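Local coordinates for protein cell division GTPase FtsZ, diverged (Clostridium botulinum C, PDB 3V3T) that belongs to the tubulin/FtsZ family of GTPase-fold proteins, as a diverged relative of the cell division protein FtsZ, at residues G28-L33 with L182-M187. The protein carries 1 engineered substitution. Residues are numbered along the deposited sequence; the frame is centred on the assembly and turned at random.
Sequences GDYNAL and LFNDFM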
ATOM      1  N   GLY A  28       1.526  14.840  -8.944  1.00 42.25           N
ATOM      2  CA  GLY A  28       0.325  14.547  -9.702  1.00 43.72           C
ATOM      3  C   GLY A  28       0.577  13.732 -10.955  1.00 43.77           C
ATOM      4  O   GLY A  28      -0.293  13.618 -11.825  1.00 41.01           O
ATOM      5  N   ASP A  29       1.778  13.176 -11.053  1.00 44.84           N
ATOM      6  CA  ASP A  29       2.153  12.378 -12.205  1.00 44.42           C
ATOM      7  C   ASP A  29       1.441  11.021 -12.228  1.00 41.74           C
ATOM      8  O   ASP A  29       1.427  10.343 -13.257  1.00 40.29           O
ATOM      9  CB  ASP A  29       3.665  12.190 -12.242  1.00 51.79           C
ATOM     10  CG  ASP A  29       4.406  13.502 -12.363  1.00 57.74           C
ATOM     11  OD1 ASP A  29       3.775  14.504 -12.754  1.00 67.23           O
ATOM     12  OD2 ASP A  29       5.620  13.531 -12.077  1.00 58.99           O
ATOM     13  N   TYR A  30       0.840  10.636 -11.103  1.00 36.04           N
ATOM     14  CA  TYR A  30       0.078   9.388 -11.026  1.00 32.54           C
ATOM     15  C   TYR A  30      -1.333   9.565 -11.601  1.00 38.75           C
ATOM     16  O   TYR A  30      -1.859  10.679 -11.662  1.00 45.73           O
ATOM     17  CB  TYR A  30      -0.021   8.893  -9.576  1.00 28.22           C
ATOM     18  CG  TYR A  30       1.309   8.805  -8.883  1.00 43.40           C
ATOM     19  CD1 TYR A  30       2.110   7.681  -9.017  1.00 35.32           C
ATOM     20  CD2 TYR A  30       1.771   9.854  -8.090  1.00 40.58           C
ATOM     21  CE1 TYR A  30       3.339   7.612  -8.399  1.00 35.42           C
ATOM     22  CE2 TYR A  30       2.992   9.787  -7.464  1.00 29.35           C
ATOM     23  CZ  TYR A  30       3.769   8.674  -7.627  1.00 32.68           C
ATOM     24  OH  TYR A  30       4.983   8.613  -7.002  1.00 32.42           O
ATOM     25  N   ASN A  31      -1.937   8.457 -12.015  1.00 38.22           N
ATOM     26  CA  ASN A  31      -3.341   8.434 -12.411  1.00 35.53           C
ATOM     27  C   ASN A  31      -4.202   7.856 -11.291  1.00 38.77           C
ATOM     28  O   ASN A  31      -3.726   7.045 -10.491  1.00 37.04           O
ATOM     29  CB  ASN A  31      -3.521   7.580 -13.659  1.00 34.76           C
ATOM     30  CG  ASN A  31      -2.590   7.978 -14.787  1.00 40.04           C
ATOM     31  OD1 ASN A  31      -2.739   9.042 -15.390  1.00 47.69           O
ATOM     32  ND2 ASN A  31      -1.637   7.109 -15.092  1.00 45.92           N
ATOM     33  N   ALA A  32      -5.476   8.240 -11.252  1.00 32.55           N
ATOM     34  CA  ALA A  32      -6.346   7.846 -10.153  1.00 36.08           C
ATOM     35  C   ALA A  32      -7.805   7.932 -10.558  1.00 33.77           C
ATOM     36  O   ALA A  32      -8.215   8.866 -11.232  1.00 33.39           O
ATOM     37  CB  ALA A  32      -6.090   8.735  -8.905  1.00 28.90           C
ATOM     38  N   LEU A  33      -8.580   6.943 -10.130  1.00 35.91           N
ATOM     39  CA  LEU A  33     -10.028   6.972 -10.244  1.00 37.23           C
ATOM     40  C   LEU A  33     -10.572   6.783  -8.841  1.00 38.72           C
ATOM     41  O   LEU A  33     -10.489   5.689  -8.275  1.00 38.21           O
ATOM     42  CB  LEU A  33     -10.522   5.833 -11.135  1.00 35.92           C
ATOM     43  CG  LEU A  33     -12.049   5.749 -11.246  1.00 46.02           C
ATOM     44  CD1 LEU A  33     -12.606   6.942 -12.015  1.00 41.38           C
ATOM     45  CD2 LEU A  33     -12.483   4.457 -11.919  1.00 50.59           C
ATOM     46  N   LEU A 182       6.921   8.259   1.196  1.00 32.13           N
ATOM     47  CA  LEU A 182       7.760   7.081   1.007  1.00 30.11           C
ATOM     48  C   LEU A 182       7.548   6.489  -0.382  1.00 30.45           C
ATOM     49  O   LEU A 182       8.495   6.106  -1.061  1.00 31.30           O
ATOM     50  CB  LEU A 182       7.497   6.036   2.084  1.00 28.80           C
ATOM     51  CG  LEU A 182       7.959   6.403   3.495  1.00 34.71           C
ATOM     52  CD1 LEU A 182       7.460   5.369   4.488  1.00 27.79           C
ATOM     53  CD2 LEU A 182       9.471   6.498   3.546  1.00 30.27           C
ATOM     54  N   PHE A 183       6.304   6.423  -0.815  1.00 30.34           N
ATOM     55  CA  PHE A 183       6.028   5.832  -2.111  1.00 28.90           C
ATOM     56  C   PHE A 183       6.583   6.681  -3.250  1.00 35.11           C
ATOM     57  O   PHE A 183       7.199   6.170  -4.181  1.00 38.83           O
ATOM     58  CB  PHE A 183       4.529   5.622  -2.298  1.00 25.69           C
ATOM     59  CG  PHE A 183       4.201   4.841  -3.512  1.00 33.79           C
ATOM     60  CD1 PHE A 183       4.275   3.456  -3.494  1.00 27.55           C
ATOM     61  CD2 PHE A 183       3.815   5.480  -4.680  1.00 25.45           C
ATOM     62  CE1 PHE A 183       3.958   2.717  -4.638  1.00 24.11           C
ATOM     63  CE2 PHE A 183       3.501   4.750  -5.810  1.00 29.77           C
ATOM     64  CZ  PHE A 183       3.576   3.362  -5.781  1.00 23.59           C
ATOM     65  N   ASN A 184       6.354   7.982  -3.178  1.00 29.81           N
ATOM     66  CA  ASN A 184       6.890   8.879  -4.181  1.00 35.39           C
ATOM     67  C   ASN A 184       8.428   8.904  -4.180  1.00 37.19           C
ATOM     68  O   ASN A 184       9.057   8.960  -5.242  1.00 42.61           O
ATOM     69  CB  ASN A 184       6.300  10.282  -4.018  1.00 34.52           C
ATOM     70  CG  ASN A 184       6.662  11.193  -5.159  1.00 47.28           C
ATOM     71  OD1 ASN A 184       6.269  10.960  -6.308  1.00 37.68           O
ATOM     72  ND2 ASN A 184       7.419  12.239  -4.858  1.00 40.16           N
ATOM     73  N   ASP A 185       9.038   8.844  -2.997  1.00 37.49           N
ATOM     74  CA  ASP A 185      10.500   8.757  -2.913  1.00 41.76           C
ATOM     75  C   ASP A 185      10.978   7.476  -3.577  1.00 41.76           C
ATOM     76  O   ASP A 185      11.959   7.474  -4.314  1.00 36.41           O
ATOM     77  CB  ASP A 185      10.975   8.786  -1.463  1.00 45.38           C
ATOM     78  CG  ASP A 185      10.869  10.161  -0.848  1.00 50.77           C
ATOM     79  OD1 ASP A 185      10.678  11.143  -1.602  1.00 50.34           O
ATOM     80  OD2 ASP A 185      10.977  10.256   0.387  1.00 49.64           O
ATOM     81  N   PHE A 186      10.259   6.388  -3.313  1.00 32.90           N
ATOM     82  CA  PHE A 186      10.530   5.105  -3.947  1.00 30.30           C
ATOM     83  C   PHE A 186      10.532   5.234  -5.482  1.00 34.07           C
ATOM     84  O   PHE A 186      11.506   4.879  -6.143  1.00 38.70           O
ATOM     85  CB  PHE A 186       9.523   4.074  -3.414  1.00 30.57           C
ATOM     86  CG  PHE A 186       9.358   2.865  -4.270  1.00 29.76           C
ATOM     87  CD1 PHE A 186      10.439   2.277  -4.884  1.00 28.90           C
ATOM     88  CD2 PHE A 186       8.101   2.297  -4.435  1.00 32.88           C
ATOM     89  CE1 PHE A 186      10.267   1.155  -5.664  1.00 30.85           C
ATOM     90  CE2 PHE A 186       7.929   1.173  -5.203  1.00 29.56           C
ATOM     91  CZ  PHE A 186       9.012   0.601  -5.820  1.00 25.56           C
ATOM     92  N   MET A 187       9.469   5.798  -6.042  1.00 31.42           N
ATOM     93  CA  MET A 187       9.412   6.047  -7.481  1.00 33.17           C
ATOM     94  C   MET A 187      10.497   6.998  -8.005  1.00 45.35           C
ATOM     95  O   MET A 187      10.793   6.998  -9.196  1.00 38.36           O
ATOM     96  CB  MET A 187       8.035   6.589  -7.862  1.00 32.95           C
ATOM     97  CG  MET A 187       6.896   5.638  -7.557  1.00 33.46           C
ATOM     98  SD  MET A 187       7.006   4.130  -8.551  1.00 39.80           S
ATOM     99  CE  MET A 187       8.136   3.133  -7.601  1.00 82.95           C
TER
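Tyr30, in the turn between helix 14-26 and strand 31-36, spans the gap to the last turns of helix 172-187, where the nearest CA atoms, those of Tyr30 and Asn184, are 9.7 Å apart. The contact ties the Rossmann-like GTPase domain of a tubulin/FtsZ-type protein to helix 172-187, which by its place in the fold corresponds to the central helix that joins the two domains in tubulin and FtsZ. One side chain does the reaching. With CG set anti to its own carbonyl carbon (chi1 -52°), the tyrosine ring runs out toward the helix and delivers its hydroxyl among Phe183, Asn184 and Met187. There Tyr30 OH donates a hydrogen bond of 2.8 Å to Asn184 OD1. It arrives in the carbonyl plane on a lone pair, at a C=O...O angle of 123°, while the amide and ring planes stand 74° apart. The same OD1 also accepts from Lys4 NZ; two donors grip this buried oxygen, which should help fix the amide's rotation. Apolar contacts flank the polar one: Phe183 presents its ring edge, CE2 lying 3.9 Å from Tyr30 CE1. Leu23 and Leu24 of helix 14-26 also pack against the tyrosine. Met187 touches with its CG methylene and then bends away toward helix 200-208; that CG sits at the edge of the tyrosine ring, 3.6 Å from Tyr30 OH.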